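Mannosylglycerate hydrolase MGH1-like glycoside hydrolase domain-containing protein (PDB 4WVA) hydrolyses mannosylglycerate to mannose and glycerate, and probably glucosylglycerate as well, as a GH63 glycosidase with an (alpha/alpha)6-barrel. Local coordinates at residues Thr6-Val11 and Glu389-Tyr394; Gln13-Ser16 and Thr21-Ala24; Trp32-Ala37 and Phe408-Ala413; Ser36-Leu41 and Asn359-Glu364. All coordinates share one frame; numbering follows the deposited sequence.

Contact 1. Residues Thr6-Val11 and Glu389-Tyr394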
loop_
_atom_site.group_PDB
_atom_site.type_symbol
_atom_site.label_atom_id
_atom_site.label_comp_id
_atom_site.label_asym_id
_atom_site.label_seq_id
_atom_site.Cartn_x
_atom_site.Cartn_y
_atom_site.Cartn_z
ATOM N N THR A 6 -37.394 11.631 13.345
ATOM C CA THR A 6 -38.174 11.778 14.570
ATOM C C THR A 6 -38.451 10.420 15.203
ATOM O O THR A 6 -38.263 10.217 16.405
ATOM C CB THR A 6 -39.500 12.507 14.263
ATOM O OG1 THR A 6 -39.187 13.823 13.804
ATOM C CG2 THR A 6 -40.369 12.610 15.520
ATOM N N LYS A 7 -38.870 9.473 14.377
ATOM C CA LYS A 7 -39.118 8.118 14.851
ATOM C C LYS A 7 -37.835 7.439 15.333
ATOM O O LYS A 7 -37.879 6.676 16.304
ATOM C CB LYS A 7 -39.801 7.303 13.765
ATOM C CG LYS A 7 -41.178 7.864 13.379
ATOM C CD LYS A 7 -42.224 7.749 14.483
ATOM C CE LYS A 7 -42.496 6.310 14.899
ATOM N NZ LYS A 7 -43.595 6.207 15.911
ATOM N N ALA A 8 -36.708 7.708 14.669
ATOM C CA ALA A 8 -35.414 7.127 15.098
ATOM C C ALA A 8 -35.001 7.615 16.485
ATOM O O ALA A 8 -34.488 6.840 17.308
ATOM C CB ALA A 8 -34.318 7.443 14.092
ATOM N N VAL A 9 -35.186 8.907 16.744
ATOM C CA VAL A 9 -34.876 9.467 18.042
ATOM C C VAL A 9 -35.750 8.812 19.117
ATOM O O VAL A 9 -35.256 8.499 20.197
ATOM C CB VAL A 9 -35.032 11.011 18.080
ATOM C CG1 VAL A 9 -34.944 11.542 19.496
ATOM C CG2 VAL A 9 -33.983 11.684 17.207
ATOM N N GLU A 10 -37.028 8.587 18.819
ATOM C CA GLU A 10 -37.926 7.907 19.747
ATOM C C GLU A 10 -37.397 6.515 20.124
ATOM O O GLU A 10 -37.406 6.138 21.309
ATOM C CB GLU A 10 -39.334 7.813 19.150
ATOM C CG GLU A 10 -40.327 7.082 20.026
ATOM C CD GLU A 10 -41.629 6.774 19.310
ATOM O OE1 GLU A 10 -41.968 7.480 18.316
ATOM O OE2 GLU A 10 -42.306 5.811 19.762
ATOM N N VAL A 11 -36.910 5.769 19.136
ATOM C CA VAL A 11 -36.359 4.430 19.396
ATOM C C VAL A 11 -35.156 4.512 20.323
ATOM O O VAL A 11 -35.056 3.746 21.292
ATOM C CB VAL A 11 -35.981 3.690 18.089
ATOM C CG1 VAL A 11 -35.203 2.406 18.393
ATOM C CG2 VAL A 11 -37.229 3.409 17.266
ATOM N N GLU A 389 -40.653 -0.328 6.853
ATOM C CA GLU A 389 -40.812 -1.388 7.839
ATOM C C GLU A 389 -40.401 -0.984 9.251
ATOM O O GLU A 389 -40.462 -1.805 10.167
ATOM C CB GLU A 389 -40.042 -2.635 7.384
ATOM C CG GLU A 389 -40.692 -3.337 6.206
ATOM C CD GLU A 389 -41.886 -4.172 6.617
ATOM O OE1 GLU A 389 -41.765 -5.017 7.527
ATOM O OE2 GLU A 389 -42.972 -3.995 6.016
ATOM N N GLY A 390 -40.001 0.264 9.432
ATOM C CA GLY A 390 -39.503 0.723 10.707
ATOM C C GLY A 390 -38.116 0.185 10.991
ATOM O O GLY A 390 -37.424 -0.297 10.085
ATOM N N PHE A 391 -37.720 0.305 12.249
ATOM C CA PHE A 391 -36.345 0.040 12.684
ATOM C C PHE A 391 -36.259 -1.365 13.225
ATOM O O PHE A 391 -36.589 -1.621 14.373
ATOM C CB PHE A 391 -35.932 1.090 13.698
ATOM C CG PHE A 391 -36.020 2.493 13.149
ATOM C CD1 PHE A 391 -35.125 2.924 12.189
ATOM C CD2 PHE A 391 -37.038 3.355 13.541
ATOM C CE1 PHE A 391 -35.211 4.196 11.650
ATOM C CE2 PHE A 391 -37.133 4.632 13.009
ATOM C CZ PHE A 391 -36.220 5.057 12.069
ATOM N N ARG A 392 -35.820 -2.262 12.356
ATOM C CA ARG A 392 -35.760 -3.683 12.632
ATOM C C ARG A 392 -34.310 -4.123 12.577
ATOM O O ARG A 392 -33.438 -3.423 12.025
ATOM C CB ARG A 392 -36.560 -4.473 11.600
ATOM C CG ARG A 392 -38.054 -4.131 11.596
ATOM C CD ARG A 392 -38.755 -4.495 12.894
ATOM N NE ARG A 392 -38.652 -5.920 13.228
ATOM C CZ ARG A 392 -39.465 -6.875 12.790
ATOM N NH1 ARG A 392 -40.466 -6.591 11.966
ATOM N NH2 ARG A 392 -39.263 -8.137 13.155
ATOM N N GLU A 393 -34.060 -5.292 13.146
ATOM C CA GLU A 393 -32.704 -5.829 13.210
ATOM C C GLU A 393 -32.166 -6.174 11.802
ATOM O O GLU A 393 -30.987 -5.928 11.503
ATOM C CB GLU A 393 -32.658 -7.025 14.159
ATOM C CG GLU A 393 -31.275 -7.396 14.664
ATOM C CD GLU A 393 -31.295 -8.548 15.666
ATOM O OE1 GLU A 393 -32.408 -8.987 16.045
ATOM O OE2 GLU A 393 -30.200 -9.007 16.097
ATOM N N TYR A 394 -33.004 -6.752 10.940
ATOM C CA TYR A 394 -32.595 -7.097 9.581
ATOM C C TYR A 394 -33.838 -7.194 8.718
ATOM O O TYR A 394 -34.964 -7.096 9.234
ATOM C CB TYR A 394 -31.755 -8.384 9.523
ATOM C CG TYR A 394 -32.191 -9.461 10.487
ATOM C CD1 TYR A 394 -31.792 -9.416 11.814
ATOM C CD2 TYR A 394 -32.995 -10.513 10.078
ATOM C CE1 TYR A 394 -32.205 -10.362 12.714
ATOM C CE2 TYR A 394 -33.395 -11.478 10.978
ATOM C CZ TYR A 394 -32.992 -11.394 12.298
ATOM O OH TYR A 394 -33.370 -12.337 13.244
#

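Contact 2. Residues Gln13-Ser16 and Thr21-Ala24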
loop_
_atom_site.group_PDB
_atom_site.type_symbol
_atom_site.label_atom_id
_atom_site.label_comp_id
_atom_site.label_asym_id
_atom_site.label_seq_id
_atom_site.Cartn_x
_atom_site.Cartn_y
_atom_site.Cartn_z
ATOM N N GLN A 13 -34.283 6.928 22.433
ATOM C CA GLN A 13 -34.701 7.353 23.774
ATOM C C GLN A 13 -35.459 6.264 24.541
ATOM O O GLN A 13 -35.256 6.117 25.746
ATOM C CB GLN A 13 -35.487 8.655 23.715
ATOM C CG GLN A 13 -34.668 9.852 23.232
ATOM C CD GLN A 13 -33.740 10.460 24.266
ATOM O OE1 GLN A 13 -33.184 9.775 25.127
ATOM N NE2 GLN A 13 -33.535 11.766 24.157
ATOM N N ARG A 14 -36.296 5.495 23.846
ATOM C CA ARG A 14 -36.987 4.348 24.461
ATOM C C ARG A 14 -36.014 3.276 24.922
ATOM O O ARG A 14 -36.200 2.678 26.003
ATOM C CB ARG A 14 -38.022 3.712 23.510
ATOM C CG ARG A 14 -39.301 4.527 23.350
ATOM C CD ARG A 14 -40.398 3.740 22.618
ATOM N NE ARG A 14 -39.925 3.101 21.376
ATOM C CZ ARG A 14 -39.967 1.793 21.087
ATOM N NH1 ARG A 14 -40.462 0.896 21.945
ATOM N NH2 ARG A 14 -39.495 1.362 19.914
ATOM N N ASN A 15 -34.960 3.040 24.126
ATOM C CA ASN A 15 -33.990 1.996 24.462
ATOM C C ASN A 15 -32.866 2.487 25.380
ATOM O O ASN A 15 -32.028 1.701 25.824
ATOM C CB ASN A 15 -33.384 1.396 23.182
ATOM C CG ASN A 15 -34.389 0.632 22.338
ATOM O OD1 ASN A 15 -34.104 0.309 21.165
ATOM N ND2 ASN A 15 -35.531 0.316 22.896
ATOM N N SER A 16 -32.830 3.776 25.668
ATOM C CA SER A 16 -31.806 4.316 26.570
ATOM C C SER A 16 -32.058 3.858 27.982
ATOM O O SER A 16 -33.207 3.820 28.431
ATOM C CB SER A 16 -31.799 5.839 26.541
ATOM O OG SER A 16 -30.785 6.339 27.390
ATOM N N THR A 21 -27.461 2.119 25.827
ATOM C CA THR A 21 -28.655 1.868 25.057
ATOM C C THR A 21 -28.754 0.373 24.809
ATOM O O THR A 21 -27.792 -0.264 24.364
ATOM C CB THR A 21 -28.576 2.623 23.718
ATOM O OG1 THR A 21 -28.150 3.973 23.956
ATOM C CG2 THR A 21 -29.895 2.600 23.009
ATOM N N VAL A 22 -29.882 -0.229 25.151
ATOM C CA VAL A 22 -30.092 -1.625 24.778
ATOM C C VAL A 22 -30.263 -1.762 23.273
ATOM O O VAL A 22 -30.873 -0.908 22.646
ATOM C CB VAL A 22 -31.290 -2.279 25.484
ATOM C CG1 VAL A 22 -31.089 -2.236 26.981
ATOM C CG2 VAL A 22 -32.626 -1.670 25.066
ATOM N N PRO A 23 -29.712 -2.835 22.682
ATOM C CA PRO A 23 -29.952 -2.999 21.247
ATOM C C PRO A 23 -31.417 -3.161 20.868
ATOM O O PRO A 23 -31.834 -2.720 19.793
ATOM C CB PRO A 23 -29.137 -4.245 20.891
ATOM C CG PRO A 23 -28.024 -4.236 21.881
ATOM C CD PRO A 23 -28.628 -3.714 23.154
ATOM N N ALA A 24 -32.197 -3.800 21.743
ATOM C CA ALA A 24 -33.642 -3.914 21.533
ATOM C C ALA A 24 -34.270 -4.304 22.857
ATOM O O ALA A 24 -33.710 -5.119 23.559
ATOM C CB ALA A 24 -33.963 -4.952 20.484
#

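Contact 3. Residues Trp32-Ala37 and Phe408-Ala413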
loop_
_atom_site.group_PDB
_atom_site.type_symbol
_atom_site.label_atom_id
_atom_site.label_comp_id
_atom_site.label_asym_id
_atom_site.label_seq_id
_atom_site.Cartn_x
_atom_site.Cartn_y
_atom_site.Cartn_z
ATOM N N TRP A 32 -24.280 -4.116 24.542
ATOM C CA TRP A 32 -23.432 -4.875 23.614
ATOM C C TRP A 32 -22.336 -3.965 23.032
ATOM O O TRP A 32 -22.551 -2.781 22.821
ATOM C CB TRP A 32 -24.272 -5.423 22.458
ATOM C CG TRP A 32 -24.717 -6.839 22.608
ATOM C CD1 TRP A 32 -24.178 -7.921 21.985
ATOM C CD2 TRP A 32 -25.787 -7.344 23.417
ATOM N NE1 TRP A 32 -24.845 -9.055 22.323
ATOM C CE2 TRP A 32 -25.839 -8.737 23.205
ATOM C CE3 TRP A 32 -26.697 -6.761 24.300
ATOM C CZ2 TRP A 32 -26.752 -9.553 23.848
ATOM C CZ3 TRP A 32 -27.623 -7.585 24.935
ATOM C CH2 TRP A 32 -27.634 -8.952 24.714
ATOM N N LEU A 33 -21.172 -4.548 22.780
ATOM C CA LEU A 33 -19.971 -3.827 22.363
ATOM C C LEU A 33 -20.130 -3.156 21.001
ATOM O O LEU A 33 -20.087 -1.911 20.923
ATOM C CB LEU A 33 -18.780 -4.791 22.362
ATOM C CG LEU A 33 -17.354 -4.249 22.228
ATOM C CD1 LEU A 33 -16.383 -5.405 22.473
ATOM C CD2 LEU A 33 -17.093 -3.580 20.883
ATOM N N TRP A 34 -20.261 -3.911 19.911
ATOM C CA TRP A 34 -20.277 -3.191 18.621
ATOM C C TRP A 34 -21.578 -2.409 18.437
ATOM O O TRP A 34 -21.548 -1.336 17.849
ATOM C CB TRP A 34 -19.840 -4.004 17.369
ATOM C CG TRP A 34 -20.786 -5.002 16.768
ATOM C CD1 TRP A 34 -21.790 -5.724 17.386
ATOM C CD2 TRP A 34 -20.752 -5.459 15.402
ATOM N NE1 TRP A 34 -22.373 -6.573 16.475
ATOM C CE2 TRP A 34 -21.757 -6.416 15.255
ATOM C CE3 TRP A 34 -19.949 -5.134 14.287
ATOM C CZ2 TRP A 34 -22.000 -7.052 14.035
ATOM C CZ3 TRP A 34 -20.192 -5.766 13.078
ATOM C CH2 TRP A 34 -21.202 -6.714 12.963
ATOM N N ASP A 35 -22.671 -2.857 19.062
ATOM C CA ASP A 35 -23.907 -2.092 19.003
ATOM C C ASP A 35 -23.698 -0.711 19.589
ATOM O O ASP A 35 -24.120 0.279 18.999
ATOM C CB ASP A 35 -25.052 -2.785 19.756
ATOM C CG ASP A 35 -25.422 -4.123 19.174
ATOM O OD1 ASP A 35 -24.559 -5.043 19.176
ATOM O OD2 ASP A 35 -26.584 -4.276 18.744
ATOM N N SER A 36 -23.077 -0.630 20.767
ATOM C CA SER A 36 -22.924 0.665 21.425
ATOM C C SER A 36 -22.115 1.609 20.552
ATOM O O SER A 36 -22.368 2.802 20.532
ATOM C CB SER A 36 -22.312 0.529 22.822
ATOM O OG SER A 36 -23.325 0.284 23.786
ATOM N N ALA A 37 -21.153 1.068 19.803
ATOM C CA ALA A 37 -20.304 1.900 18.981
ATOM C C ALA A 37 -21.146 2.526 17.874
ATOM O O ALA A 37 -21.082 3.733 17.669
ATOM C CB ALA A 37 -19.156 1.100 18.404
ATOM N N PHE A 408 -35.019 -1.643 16.773
ATOM C CA PHE A 408 -33.625 -2.031 16.894
ATOM C C PHE A 408 -32.701 -0.817 16.800
ATOM O O PHE A 408 -32.732 -0.065 15.818
ATOM C CB PHE A 408 -33.272 -3.075 15.836
ATOM C CG PHE A 408 -31.927 -3.685 16.043
ATOM C CD1 PHE A 408 -31.676 -4.565 17.107
ATOM C CD2 PHE A 408 -30.882 -3.332 15.230
ATOM C CE1 PHE A 408 -30.424 -5.120 17.291
ATOM C CE2 PHE A 408 -29.633 -3.883 15.416
ATOM C CZ PHE A 408 -29.392 -4.781 16.436
ATOM N N SER A 409 -31.871 -0.657 17.823
ATOM C CA SER A 409 -31.142 0.587 18.062
ATOM C C SER A 409 -30.179 0.987 16.945
ATOM O O SER A 409 -30.221 2.124 16.508
ATOM C CB SER A 409 -30.424 0.545 19.406
ATOM O OG SER A 409 -31.386 0.471 20.446
ATOM N N TRP A 410 -29.311 0.098 16.462
ATOM C CA TRP A 410 -28.336 0.610 15.492
ATOM C C TRP A 410 -28.969 0.980 14.147
ATOM O O TRP A 410 -28.413 1.786 13.386
ATOM C CB TRP A 410 -27.090 -0.257 15.317
ATOM C CG TRP A 410 -27.131 -1.499 14.500
ATOM C CD1 TRP A 410 -27.803 -1.752 13.325
ATOM C CD2 TRP A 410 -26.341 -2.663 14.763
ATOM N NE1 TRP A 410 -27.496 -3.005 12.880
ATOM C CE2 TRP A 410 -26.595 -3.586 13.748
ATOM C CE3 TRP A 410 -25.460 -3.008 15.788
ATOM C CZ2 TRP A 410 -26.009 -4.846 13.727
ATOM C CZ3 TRP A 410 -24.868 -4.241 15.768
ATOM C CH2 TRP A 410 -25.151 -5.162 14.751
ATOM N N SER A 411 -30.139 0.427 13.878
ATOM C CA SER A 411 -30.886 0.801 12.670
ATOM C C SER A 411 -31.351 2.248 12.804
ATOM O O SER A 411 -31.104 3.062 11.921
ATOM C CB SER A 411 -32.058 -0.160 12.440
ATOM O OG SER A 411 -31.577 -1.474 12.179
ATOM N N ALA A 412 -31.979 2.566 13.932
ATOM C CA ALA A 412 -32.362 3.941 14.240
ATOM C C ALA A 412 -31.158 4.869 14.264
ATOM O O ALA A 412 -31.163 5.945 13.649
ATOM C CB ALA A 412 -33.137 4.001 15.542
ATOM N N ALA A 413 -30.096 4.448 14.948
ATOM C CA ALA A 413 -28.921 5.271 15.061
ATOM C C ALA A 413 -28.322 5.634 13.719
ATOM O O ALA A 413 -27.928 6.773 13.485
ATOM C CB ALA A 413 -27.861 4.571 15.912
HETATM O O HOH W 1 -28.582 -2.242 18.108
#

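Contact 4. Residues Ser36-Leu41 and Asn359-Glu364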
loop_
_atom_site.group_PDB
_atom_site.type_symbol
_atom_site.label_atom_id
_atom_site.label_comp_id
_atom_site.label_asym_id
_atom_site.label_seq_id
_atom_site.Cartn_x
_atom_site.Cartn_y
_atom_site.Cartn_z
ATOM N N SER A 36 -23.077 -0.630 20.767
ATOM C CA SER A 36 -22.924 0.665 21.425
ATOM C C SER A 36 -22.115 1.609 20.552
ATOM O O SER A 36 -22.368 2.802 20.532
ATOM C CB SER A 36 -22.312 0.529 22.822
ATOM O OG SER A 36 -23.325 0.284 23.786
ATOM N N ALA A 37 -21.153 1.068 19.803
ATOM C CA ALA A 37 -20.304 1.900 18.981
ATOM C C ALA A 37 -21.146 2.526 17.874
ATOM O O ALA A 37 -21.082 3.733 17.669
ATOM C CB ALA A 37 -19.156 1.100 18.404
ATOM N N PHE A 38 -21.943 1.719 17.180
ATOM C CA PHE A 38 -22.813 2.278 16.112
ATOM C C PHE A 38 -23.847 3.224 16.723
ATOM O O PHE A 38 -24.156 4.260 16.143
ATOM C CB PHE A 38 -23.524 1.205 15.284
ATOM C CG PHE A 38 -22.592 0.306 14.523
ATOM C CD1 PHE A 38 -21.850 0.792 13.447
ATOM C CD2 PHE A 38 -22.446 -1.027 14.877
ATOM C CE1 PHE A 38 -20.991 -0.033 12.755
ATOM C CE2 PHE A 38 -21.572 -1.855 14.186
ATOM C CZ PHE A 38 -20.843 -1.356 13.116
ATOM N N ILE A 39 -24.419 2.845 17.862
ATOM C CA ILE A 39 -25.457 3.652 18.498
ATOM C C ILE A 39 -24.950 5.036 18.868
ATOM O O ILE A 39 -25.669 6.011 18.694
ATOM C CB ILE A 39 -26.071 2.911 19.708
ATOM C CG1 ILE A 39 -26.851 1.682 19.231
ATOM C CG2 ILE A 39 -26.902 3.853 20.583
ATOM C CD1 ILE A 39 -27.116 0.675 20.339
ATOM N N ALA A 40 -23.715 5.128 19.368
ATOM C CA ALA A 40 -23.102 6.421 19.683
ATOM C C ALA A 40 -23.123 7.401 18.512
ATOM O O ALA A 40 -23.332 8.599 18.704
ATOM C CB ALA A 40 -21.680 6.226 20.222
ATOM N N LEU A 41 -22.942 6.903 17.286
ATOM C CA LEU A 41 -23.056 7.757 16.093
ATOM C C LEU A 41 -24.448 8.365 15.957
ATOM O O LEU A 41 -24.588 9.537 15.561
ATOM C CB LEU A 41 -22.690 6.972 14.833
ATOM C CG LEU A 41 -21.227 6.519 14.725
ATOM C CD1 LEU A 41 -21.003 5.606 13.516
ATOM C CD2 LEU A 41 -20.294 7.721 14.686
ATOM N N ASN A 359 -24.606 -2.407 5.641
ATOM C CA ASN A 359 -24.843 -1.501 4.509
ATOM C C ASN A 359 -24.045 -0.211 4.684
ATOM O O ASN A 359 -23.450 0.314 3.731
ATOM C CB ASN A 359 -26.325 -1.111 4.364
ATOM C CG ASN A 359 -27.116 -2.033 3.449
ATOM O OD1 ASN A 359 -27.983 -1.573 2.636
ATOM N ND2 ASN A 359 -26.865 -3.285 3.548
ATOM N N TRP A 360 -24.079 0.331 5.906
ATOM C CA TRP A 360 -23.372 1.573 6.213
ATOM C C TRP A 360 -21.842 1.434 6.063
ATOM O O TRP A 360 -21.212 2.248 5.359
ATOM C CB TRP A 360 -23.777 2.096 7.592
ATOM C CG TRP A 360 -23.021 3.341 7.943
ATOM C CD1 TRP A 360 -23.226 4.602 7.442
ATOM C CD2 TRP A 360 -21.913 3.431 8.830
ATOM N NE1 TRP A 360 -22.304 5.468 7.977
ATOM C CE2 TRP A 360 -21.485 4.776 8.826
ATOM C CE3 TRP A 360 -21.239 2.507 9.641
ATOM C CZ2 TRP A 360 -20.413 5.217 9.592
ATOM C CZ3 TRP A 360 -20.173 2.949 10.409
ATOM C CH2 TRP A 360 -19.770 4.295 10.375
ATOM N N MET A 361 -21.244 0.406 6.673
ATOM C CA MET A 361 -19.783 0.261 6.581
ATOM C C MET A 361 -19.345 0.020 5.140
ATOM O O MET A 361 -18.326 0.549 4.694
ATOM C CB MET A 361 -19.256 -0.865 7.453
ATOM C CG MET A 361 -19.331 -0.569 8.932
ATOM S SD MET A 361 -18.668 -1.881 9.982
ATOM C CE MET A 361 -19.968 -3.095 9.899
ATOM N N VAL A 362 -20.100 -0.791 4.414
ATOM C CA VAL A 362 -19.750 -1.111 3.027
ATOM C C VAL A 362 -19.964 0.095 2.097
ATOM O O VAL A 362 -19.158 0.320 1.209
ATOM C CB VAL A 362 -20.486 -2.377 2.546
ATOM C CG1 VAL A 362 -20.199 -2.663 1.084
ATOM C CG2 VAL A 362 -20.068 -3.548 3.404
ATOM N N ALA A 363 -21.029 0.869 2.311
ATOM C CA ALA A 363 -21.213 2.127 1.570
ATOM C C ALA A 363 -20.067 3.099 1.826
ATOM O O ALA A 363 -19.554 3.712 0.891
ATOM C CB ALA A 363 -22.532 2.783 1.945
ATOM N N GLU A 364 -19.682 3.247 3.091
ATOM C CA GLU A 364 -18.519 4.056 3.467
ATOM C C GLU A 364 -17.291 3.612 2.662
ATOM O O GLU A 364 -16.588 4.440 2.099
ATOM C CB GLU A 364 -18.247 3.950 4.973
ATOM C CG GLU A 364 -19.145 4.841 5.809
ATOM C CD GLU A 364 -18.663 6.273 5.874
ATOM O OE1 GLU A 364 -17.431 6.481 5.867
ATOM O OE2 GLU A 364 -19.499 7.194 5.998
#

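Contact 1. Residues Thr6-Val11 and Glu389-Tyr394
Phe391 meets helix 4-15 with CD2, CE2 and CZ of its ring, and every contact between residues 6-11 and 389-394 runs through that ring. The packing is apolar. Ala8 CB lies 3.7 Å from Phe391 CZ. Val11 CG2 comes to CD2 of the same ring, also at 3.7 Å, and the two side chains run obliquely past each other. Lys7 CB sits in the plane of the ring at its edge. Phe391 holds CG anti to its own carbonyl carbon (chi1 -58°), which carries the ring to the helix. Without the ring, as with an alanine here, Ala8 and Val11 would probably lose their partner and a gap would open against the helix.

The ring also meets backbone. Phe391 CE2 is 3.5 Å from Ala8 N, a van der Waals contact and not a hydrogen bond.

One salt bridge lies within the helix. The Lys7 chain bends at chi2 and chi3, so its end leaves the ring and NZ reaches Glu10 OE1 at 3.2 Å. It meets the carboxylate on the syn side, 28° out of its plane.

Gly390, with positive phi, is the first residue beyond helix 372-389 and leads into Phe391. Ala8 and Val11 also touch Ala412, and Phe391 touches Ala415, both on helix 409-418. The contact packs helix 4-15 on the loop that carries Glu393, probably the catalytic proton acceptor, in an (alpha/alpha)6-barrel.

Contact 2. Residues Gln13-Ser16 and Thr21-Ala24
Asn15 and Val22 join the end of helix 4-15 to the chain returning after it, a tight reversal closed by a single backbone bridge between Ser16 and Thr21. The returning chain leads to the substrate pocket: Pro23 packs on Asp35 and Tyr28, which probably bind substrate.

Along residues 13-16, Gln13 O receives a weak bond from Ser16 N. Arg14 turns to the outside, where its guanidinium makes a weak, long ion pair with Glu10.

Asn15 does most of the touching. With CG anti to the carbonyl carbon (chi1 -66°), its side chain is directed at Val22 and crosses that side chain at about a right angle. CB of Asn15 lies 3.4 Å from Val22 O and 3.7 Å from Val22 CG2. Thr21 CG2 reaches the same CB, also at 3.7 Å. Replacing Asn15 by an alanine keeps this CB packing but is likely to leave a gap beside Val22 where the amide group had been. Val22 O is hydrogen-bonded to the hydroxyl of Ser409. The backbone link uses Asn15 O. Val22 N donates to it at 3.0 Å with an N-H...O angle of 152°. Thr21 CA adds a C-H...O contact to the same oxygen at 3.5 Å.

Ser16 points its CB away from the returning chain, and its OG is hydrogen-bonded to Arg50 NH2. Across the bridge, Thr21 OG1 is hydrogen-bonded to Glu54 OE1 and to Trp43 NE1.

Contact 3. Residues Trp32-Ala37 and Phe408-Ala413
The substrate pocket of this GH63 barrel is lined in part by the start of helix 33-43, and here Trp34 and Asp35, both probable substrate-binding residues, pack on Trp410 from the start of helix 409-418. The two tryptophans form a T-shaped pair. Trp410 points the edge of its six-membered ring at the face of the five-membered ring of Trp34, with planes at 84° and centroids 4.9 Å apart. Trp410 CZ3 is 3.5 Å from Trp34 NE1. Trp410 CH2 stands over the same face, offset toward its rim. Trp34 CB does not itself point at Trp410, but CG is set between the backbone N and the carbonyl carbon (chi1 76°), and this brings the end of the indole nearer.

The carboxylate of Asp35 comes obliquely to Trp410, its OD2 3.4 Å from Trp410 CE3. OD2 also lies 3.7 Å from Phe408 CZ. The Phe408 ring in turn places CE2 over one face of the Trp410 ring.

One water bridges the two segments. It donates to Asp35 OD2 at 2.9 Å and accepts from Trp410 N at 3.0 Å, while lying over a face of Phe408. Gln103 accepts from Trp34 N, and Phe408 touches Glu393, the probable proton acceptor.

Asp35 OD2 thus takes a bond from the water and shares a weak one with a bound Tris molecule. With aromatic carbons and a water around it, the carboxylate is probably restricted in its movement.

Contact 4. Residues Ser36-Leu41 and Asn359-Glu364
Phe38 and Leu41 reach across to Trp360 and Met361 between two helical segments whose axes stay 13.4 Å apart at closest approach. Their directions make an angle of 72°. The nearest CA atoms, those of Phe38 and Trp360, are 9.9 Å apart, so long side chains fill the space and the backbones do not meet.

Trp360 meets both Phe38 and Leu41 with its six-membered ring. Its CG is anti to the backbone N (chi1 178°), which sends the indole toward helix 33-43. Phe38 brings CE1 to Trp360 CZ3 at 3.9 Å. That indole carbon sits at the edge of the phenyl ring, near its plane. Leu41 touches the indole further along, with CD1 3.6 Å from Trp360 CH2, and the two side chains cross at about a right angle.

Met361 adds a Met-aromatic contact. Its SD lies 5.1 Å from the centre of the Phe38 ring and 85° off the ring normal, which places the sulfur at the edge. The bend at chi3 brings CE to Phe38 CZ at 3.8 Å. No hydrogen bond joins the segments, and the contact is wholly apolar.

Helix 409-418 closes the space beside them. Its Trp410 and Trp418 make edge-to-face pairs with Phe38 and Trp360 respectively, and its Phe417 touches Leu41 and Trp360. Helix 107-117 packs against Leu41 through Val110 and Tyr113, and helix 372-389 lies against Asn359, Val362 and Ala363.

Overall arrangement
Contact 2 is nested along the chain inside the loop closed by contact 1, and both use helix 4-15, with centres about 11 Å apart. It closes before contacts 3 and 4 open. Contact 4 is also nested in contact 1, whereas contacts 1 and 3 cross. Contacts 3 and 4 begin on helix 33-43 and share Ser36 and Ala37; their centres are about 8 Å apart. Helix 409-418 joins the set. Ser409 bonds to Val22 and Pro23, Ser411 to Arg392, and Ala413 packs on Phe38. Contacts 1 and 4 do not touch. The first and last helices are thus packed against each other near residues that probably bind substrate and the probable proton acceptor.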